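Local coordinates for gamma-glutamyl phosphate reductase (Thermotoga maritima, PDB 1O20), which probably catalyses the NADPH-dependent reduction of L-glutamyl phosphate to glutamate semialdehyde, the second step of proline biosynthesis from glutamate, at residues Ile126-Ile132 with Leu208-Arg214; Val231-Val236 with Ile396-His402. All blocks are in the same frame, centred on the assembly; numbering follows the deposited sequence.

Interaction 1. Residues Ile126-Ile132 with Leu208-Arg214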
loop_
_atom_site.group_PDB
_atom_site.type_symbol
_atom_site.label_atom_id
_atom_site.label_comp_id
_atom_site.label_asym_id
_atom_site.label_seq_id
_atom_site.Cartn_x
_atom_site.Cartn_y
_atom_site.Cartn_z
ATOM N N ILE A 126 11.315 11.486 7.227
ATOM C CA ILE A 126 10.676 11.043 8.476
ATOM C C ILE A 126 11.621 10.407 9.495
ATOM O O ILE A 126 11.448 10.612 10.710
ATOM C CB ILE A 126 9.392 10.224 8.216
ATOM C CG1 ILE A 126 8.683 9.948 9.528
ATOM C CG2 ILE A 126 9.680 8.894 7.526
ATOM C CD1 ILE A 126 7.243 9.486 9.306
ATOM N N GLY A 127 12.674 9.731 9.026
ATOM C CA GLY A 127 13.531 8.944 9.891
ATOM C C GLY A 127 13.607 7.471 9.532
ATOM O O GLY A 127 13.060 7.045 8.567
ATOM N N PRO A 128 14.293 6.674 10.328
ATOM C CA PRO A 128 14.441 5.245 10.021
ATOM C C PRO A 128 13.097 4.582 10.011
ATOM O O PRO A 128 12.270 4.858 10.901
ATOM C CB PRO A 128 15.335 4.730 11.157
ATOM C CG PRO A 128 15.993 5.948 11.648
ATOM C CD PRO A 128 14.947 7.014 11.585
ATOM N N ILE A 129 12.868 3.769 8.988
ATOM C CA ILE A 129 11.648 3.027 8.814
ATOM C C ILE A 129 11.876 1.551 9.057
ATOM O O ILE A 129 12.781 0.973 8.479
ATOM C CB ILE A 129 11.131 3.215 7.368
ATOM C CG1 ILE A 129 10.894 4.703 7.075
ATOM C CG2 ILE A 129 9.869 2.464 7.181
ATOM C CD1 ILE A 129 10.609 4.990 5.633
ATOM N N GLY A 130 11.050 0.963 9.920
ATOM C CA GLY A 130 10.939 -0.478 10.043
ATOM C C GLY A 130 9.896 -1.083 9.110
ATOM O O GLY A 130 8.719 -0.714 9.147
ATOM N N ILE A 131 10.316 -2.034 8.286
ATOM C CA ILE A 131 9.392 -2.765 7.436
ATOM C C ILE A 131 9.277 -4.206 7.955
ATOM O O ILE A 131 10.265 -4.936 8.033
ATOM C CB ILE A 131 9.854 -2.757 5.955
ATOM C CG1 ILE A 131 10.093 -1.329 5.466
ATOM C CG2 ILE A 131 8.832 -3.421 5.096
ATOM C CD1 ILE A 131 8.804 -0.512 5.222
ATOM N N ILE A 132 8.054 -4.603 8.291
ATOM C CA ILE A 132 7.779 -5.933 8.785
ATOM C C ILE A 132 6.903 -6.601 7.753
ATOM O O ILE A 132 5.772 -6.193 7.530
ATOM C CB ILE A 132 7.113 -5.899 10.153
ATOM C CG1 ILE A 132 8.023 -5.162 11.144
ATOM C CG2 ILE A 132 6.861 -7.334 10.629
ATOM C CD1 ILE A 132 7.310 -4.443 12.224
ATOM N N LEU A 208 13.435 4.054 15.647
ATOM C CA LEU A 208 12.577 4.060 14.485
ATOM C C LEU A 208 11.556 5.187 14.544
ATOM O O LEU A 208 10.976 5.431 15.579
ATOM C CB LEU A 208 11.848 2.719 14.391
ATOM C CG LEU A 208 12.763 1.473 14.357
ATOM C CD1 LEU A 208 11.904 0.192 14.264
ATOM C CD2 LEU A 208 13.697 1.584 13.170
ATOM N N SER A 209 11.354 5.868 13.421
ATOM C CA SER A 209 10.370 6.924 13.328
ATOM C C SER A 209 9.020 6.438 12.792
ATOM O O SER A 209 8.024 7.157 12.872
ATOM C CB SER A 209 10.924 8.046 12.429
ATOM O OG SER A 209 12.028 8.693 13.101
ATOM N N LEU A 210 9.006 5.249 12.189
ATOM C CA LEU A 210 7.840 4.741 11.495
ATOM C C LEU A 210 7.992 3.244 11.329
ATOM O O LEU A 210 9.076 2.772 11.060
ATOM C CB LEU A 210 7.743 5.343 10.096
ATOM C CG LEU A 210 6.632 4.864 9.168
ATOM C CD1 LEU A 210 5.286 5.144 9.812
ATOM C CD2 LEU A 210 6.699 5.575 7.840
ATOM N N VAL A 211 6.913 2.505 11.487
ATOM C CA VAL A 211 6.872 1.117 11.026
ATOM C C VAL A 211 5.704 0.921 10.083
ATOM O O VAL A 211 4.649 1.579 10.219
ATOM C CB VAL A 211 6.823 0.054 12.152
ATOM C CG1 VAL A 211 8.042 0.107 13.009
ATOM C CG2 VAL A 211 5.596 0.215 13.019
ATOM N N ILE A 212 5.929 0.052 9.100
ATOM C CA ILE A 212 4.959 -0.270 8.083
ATOM C C ILE A 212 4.923 -1.775 7.924
ATOM O O ILE A 212 5.812 -2.362 7.323
ATOM C CB ILE A 212 5.290 0.351 6.722
ATOM C CG1 ILE A 212 5.537 1.879 6.838
ATOM C CG2 ILE A 212 4.169 0.054 5.779
ATOM C CD1 ILE A 212 6.025 2.519 5.530
ATOM N N PRO A 213 3.893 -2.398 8.470
ATOM C CA PRO A 213 3.666 -3.831 8.258
ATOM C C PRO A 213 3.078 -4.112 6.886
ATOM O O PRO A 213 2.251 -3.348 6.446
ATOM C CB PRO A 213 2.652 -4.193 9.347
ATOM C CG PRO A 213 1.935 -2.935 9.670
ATOM C CD PRO A 213 2.883 -1.796 9.353
ATOM N N ARG A 214 3.527 -5.167 6.230
ATOM C CA ARG A 214 2.987 -5.582 4.936
ATOM C C ARG A 214 2.753 -7.089 5.001
ATOM O O ARG A 214 3.418 -7.761 5.740
ATOM C CB ARG A 214 3.981 -5.244 3.827
ATOM C CG ARG A 214 4.123 -3.701 3.552
ATOM C CD ARG A 214 2.822 -3.056 3.073
ATOM N NE ARG A 214 2.514 -3.448 1.698
ATOM C CZ ARG A 214 1.298 -3.381 1.124
ATOM N NH1 ARG A 214 0.232 -2.938 1.796
ATOM N NH2 ARG A 214 1.141 -3.770 -0.144
#

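Interaction 2. Residues Val231-Val236 with Ile396-His402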
loop_
_atom_site.group_PDB
_atom_site.type_symbol
_atom_site.label_atom_id
_atom_site.label_comp_id
_atom_site.label_asym_id
_atom_site.label_seq_id
_atom_site.Cartn_x
_atom_site.Cartn_y
_atom_site.Cartn_z
ATOM N N VAL A 231 2.682 4.188 13.050
ATOM C CA VAL A 231 2.412 3.167 12.067
ATOM C C VAL A 231 1.677 3.759 10.904
ATOM O O VAL A 231 0.839 4.635 11.117
ATOM C CB VAL A 231 1.535 2.041 12.649
ATOM C CG1 VAL A 231 1.244 0.956 11.611
ATOM C CG2 VAL A 231 2.219 1.443 13.806
ATOM N N LEU A 232 1.990 3.293 9.689
ATOM C CA LEU A 232 1.092 3.465 8.541
ATOM C C LEU A 232 0.451 2.114 8.263
ATOM O O LEU A 232 1.118 1.158 7.875
ATOM C CB LEU A 232 1.816 3.996 7.293
ATOM C CG LEU A 232 2.150 5.478 7.322
ATOM C CD1 LEU A 232 2.994 5.817 6.115
ATOM C CD2 LEU A 232 0.880 6.310 7.347
ATOM N N GLU A 233 -0.845 2.051 8.517
ATOM C CA GLU A 233 -1.658 0.853 8.366
ATOM C C GLU A 233 -2.285 0.740 6.957
ATOM O O GLU A 233 -3.180 1.538 6.576
ATOM C CB GLU A 233 -2.762 0.903 9.416
ATOM C CG GLU A 233 -3.712 -0.268 9.387
ATOM C CD GLU A 233 -4.609 -0.295 10.609
ATOM O OE1 GLU A 233 -4.845 0.771 11.249
ATOM O OE2 GLU A 233 -5.059 -1.403 10.951
ATOM N N THR A 234 -1.832 -0.259 6.196
ATOM C CA THR A 234 -2.427 -0.566 4.902
ATOM C C THR A 234 -3.547 -1.549 5.108
ATOM O O THR A 234 -3.316 -2.775 5.110
ATOM C CB THR A 234 -1.363 -1.155 3.936
ATOM O OG1 THR A 234 -0.847 -2.402 4.453
ATOM C CG2 THR A 234 -0.152 -0.206 3.830
ATOM N N GLY A 235 -4.763 -1.022 5.315
ATOM C CA GLY A 235 -5.845 -1.815 5.866
ATOM C C GLY A 235 -6.649 -2.606 4.829
ATOM O O GLY A 235 -6.353 -2.573 3.636
ATOM N N VAL A 236 -7.653 -3.308 5.361
ATOM C CA VAL A 236 -8.696 -4.054 4.620
ATOM C C VAL A 236 -9.480 -3.195 3.631
ATOM O O VAL A 236 -9.755 -2.018 3.890
ATOM C CB VAL A 236 -9.762 -4.632 5.591
ATOM C CG1 VAL A 236 -10.832 -5.469 4.812
ATOM C CG2 VAL A 236 -9.120 -5.509 6.659
ATOM N N ILE A 396 -1.249 0.990 0.334
ATOM C CA ILE A 396 -2.320 1.947 0.460
ATOM C C ILE A 396 -2.664 2.113 1.899
ATOM O O ILE A 396 -3.258 1.186 2.510
ATOM C CB ILE A 396 -3.573 1.466 -0.238
ATOM C CG1 ILE A 396 -3.296 1.057 -1.700
ATOM C CG2 ILE A 396 -4.639 2.547 -0.117
ATOM C CD1 ILE A 396 -3.050 2.207 -2.630
ATOM N N SER A 397 -2.373 3.282 2.457
ATOM C CA SER A 397 -2.807 3.574 3.803
ATOM C C SER A 397 -4.334 3.830 3.900
ATOM O O SER A 397 -4.891 4.587 3.095
ATOM C CB SER A 397 -2.105 4.822 4.299
ATOM O OG SER A 397 -2.790 5.313 5.420
ATOM N N THR A 398 -4.981 3.265 4.916
ATOM C CA THR A 398 -6.402 3.495 5.168
ATOM C C THR A 398 -6.700 4.178 6.460
ATOM O O THR A 398 -7.837 4.172 6.864
ATOM C CB THR A 398 -7.212 2.193 5.114
ATOM O OG1 THR A 398 -6.642 1.214 5.983
ATOM C CG2 THR A 398 -7.119 1.576 3.706
ATOM N N GLN A 399 -5.692 4.801 7.077
ATOM C CA GLN A 399 -5.852 5.603 8.287
ATOM C C GLN A 399 -5.962 7.112 8.049
ATOM O O GLN A 399 -5.523 7.614 7.044
ATOM C CB GLN A 399 -4.680 5.364 9.192
ATOM C CG GLN A 399 -3.333 5.936 8.663
ATOM C CD GLN A 399 -2.258 5.533 9.617
ATOM O OE1 GLN A 399 -2.217 4.348 10.006
ATOM N NE2 GLN A 399 -1.444 6.504 10.084
ATOM N N ARG A 400 -6.558 7.808 9.005
ATOM C CA ARG A 400 -6.856 9.233 8.925
ATOM C C ARG A 400 -5.774 10.043 9.656
ATOM O O ARG A 400 -6.070 10.880 10.589
ATOM C CB ARG A 400 -8.220 9.495 9.587
ATOM C CG ARG A 400 -9.368 9.678 8.617
ATOM C CD ARG A 400 -10.620 10.232 9.280
ATOM N NE ARG A 400 -11.701 9.342 8.992
ATOM C CZ ARG A 400 -12.481 8.711 9.885
ATOM N NH1 ARG A 400 -12.376 8.888 11.219
ATOM N NH2 ARG A 400 -13.404 7.900 9.404
ATOM N N PHE A 401 -4.527 9.784 9.291
ATOM C CA PHE A 401 -3.401 10.307 10.043
ATOM C C PHE A 401 -2.099 10.192 9.240
ATOM O O PHE A 401 -1.687 9.104 8.811
ATOM C CB PHE A 401 -3.286 9.623 11.407
ATOM C CG PHE A 401 -2.567 10.437 12.445
ATOM C CD1 PHE A 401 -3.120 11.600 12.947
ATOM C CD2 PHE A 401 -1.347 10.011 12.947
ATOM C CE1 PHE A 401 -2.470 12.332 13.913
ATOM C CE2 PHE A 401 -0.686 10.732 13.912
ATOM C CZ PHE A 401 -1.241 11.889 14.416
ATOM N N HIS A 402 -1.510 11.347 8.999
ATOM C CA HIS A 402 -0.236 11.509 8.303
ATOM C C HIS A 402 -0.367 11.311 6.823
ATOM O O HIS A 402 -0.053 12.199 6.073
ATOM C CB HIS A 402 0.901 10.607 8.840
ATOM C CG HIS A 402 2.214 10.874 8.174
ATOM N ND1 HIS A 402 3.022 11.922 8.542
ATOM C CD2 HIS A 402 2.790 10.318 7.081
ATOM C CE1 HIS A 402 4.062 11.976 7.729
ATOM N NE2 HIS A 402 3.953 11.002 6.839
HETATM O O HOH W 1 -3.959 3.043 11.703
HETATM O O HOH W 2 -7.347 1.657 9.053
HETATM O O HOH W 3 -4.567 -1.290 1.846
HETATM O O HOH W 4 -8.990 -0.538 6.178
#

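Interaction 1. Residues Ile126-Ile132 with Leu208-Arg214
Arg214 N gives its hydrogen to Ile132 O at 2.8 Å, the last in a run of backbone bonds that joins parallel strands 129-132 and 210-213. Gly130 is gripped twice, its N bonding to Leu210 O at 2.9 Å and its O accepting from Ile212 N almost in line with the carbonyl (C=O...N 177°). Ile132 N reaches Ile212 O more weakly, at 3.3 Å. Before the strands begin, Ser209 N binds Pro128 O at 2.9 Å, and Ser209 OG lies against Gly127 CA, where a CB would collide with it and where the backbone angles also call for glycine. Among the apolar side chains, Ile131 and Ile212 lie side by side on one face of the sheet, with Ile131 CD1 3.9 Å from Ile212 CB. Ile131 chi2 of -73° folds CD1 back toward the neighbouring strand. Ile212 CD1 also meets Ile129 CG2 at 4.2 Å, the two side chains crossing at a slant. On the other face a CB on Gly130 would press tightly on Val211 CG1 and Leu208 CD1. This parallel pairing belongs to the four-stranded sheet of an aldehyde dehydrogenase-like fold: strand 154-157 flanks 129-132 on its far edge, while helices 196-201 and 217-226 pack on Ile132.

Interaction 2. Residues Val231-Val236 with Ile396-His402
Gln399 inserts its amide between backbone groups of Val231 and Glu233, making the close polar centre of the contact. NE2 donates to Val231 O at 3.1 Å in that carbonyl's plane and, within its own segment, to Phe401 O at 2.9 Å; OE1 accepts Glu233 N at 3.1 Å from well above the amide carbonyl plane. With CG between backbone N and carbonyl carbon (chi1 69°) and the chain extended beyond, the amide reaches across to the other segment. Leu232 crosses it at about a right angle, CD2 lying 3.6 Å from NE2. Replacing Gln399 by an alanine is likely to leave Val231 O and Glu233 N without these partners and a gap beside Leu232. Next along, Thr398 N bonds to Glu233 O at 3.0 Å, nearly straight (170°). Water reaches both ends: one lies between Glu233 OE1 and Gln399 OE1 at the amide's outer edge, and at the looser far end, where Gly235 N reaches Thr398 OG1 only weakly, another joins Gly235 O to Ile396 O. The loop 231-236 leads from helix 217-226 into strand 239-243 of the seven-stranded sheet, and the contact sets it beside strand 396-397, which pairs antiparallel with 405-406.

From the N terminus, the chain passes through strand 129-132, makes its excursion through strands 154-157 and 187-189 with their helices, and returns at 210-213, where interaction 1 closes the first loop as an edge of the four-stranded sheet. Helix 217-226 then leads to 231-236, and a second, longer loop of 159 residues, holding the seven-stranded sheet, closes at 396-402 in interaction 2. The two loops follow in series, neither nested nor crossed. They meet directly: Val211 O lies 3.2 Å from Leu232 N, probably hydrogen-bonded, and Val211 packs on Val231. Thus the outer strand of the smaller sheet touches the segment leading into the larger one, which interaction 2 ties to the segment following it in the chain.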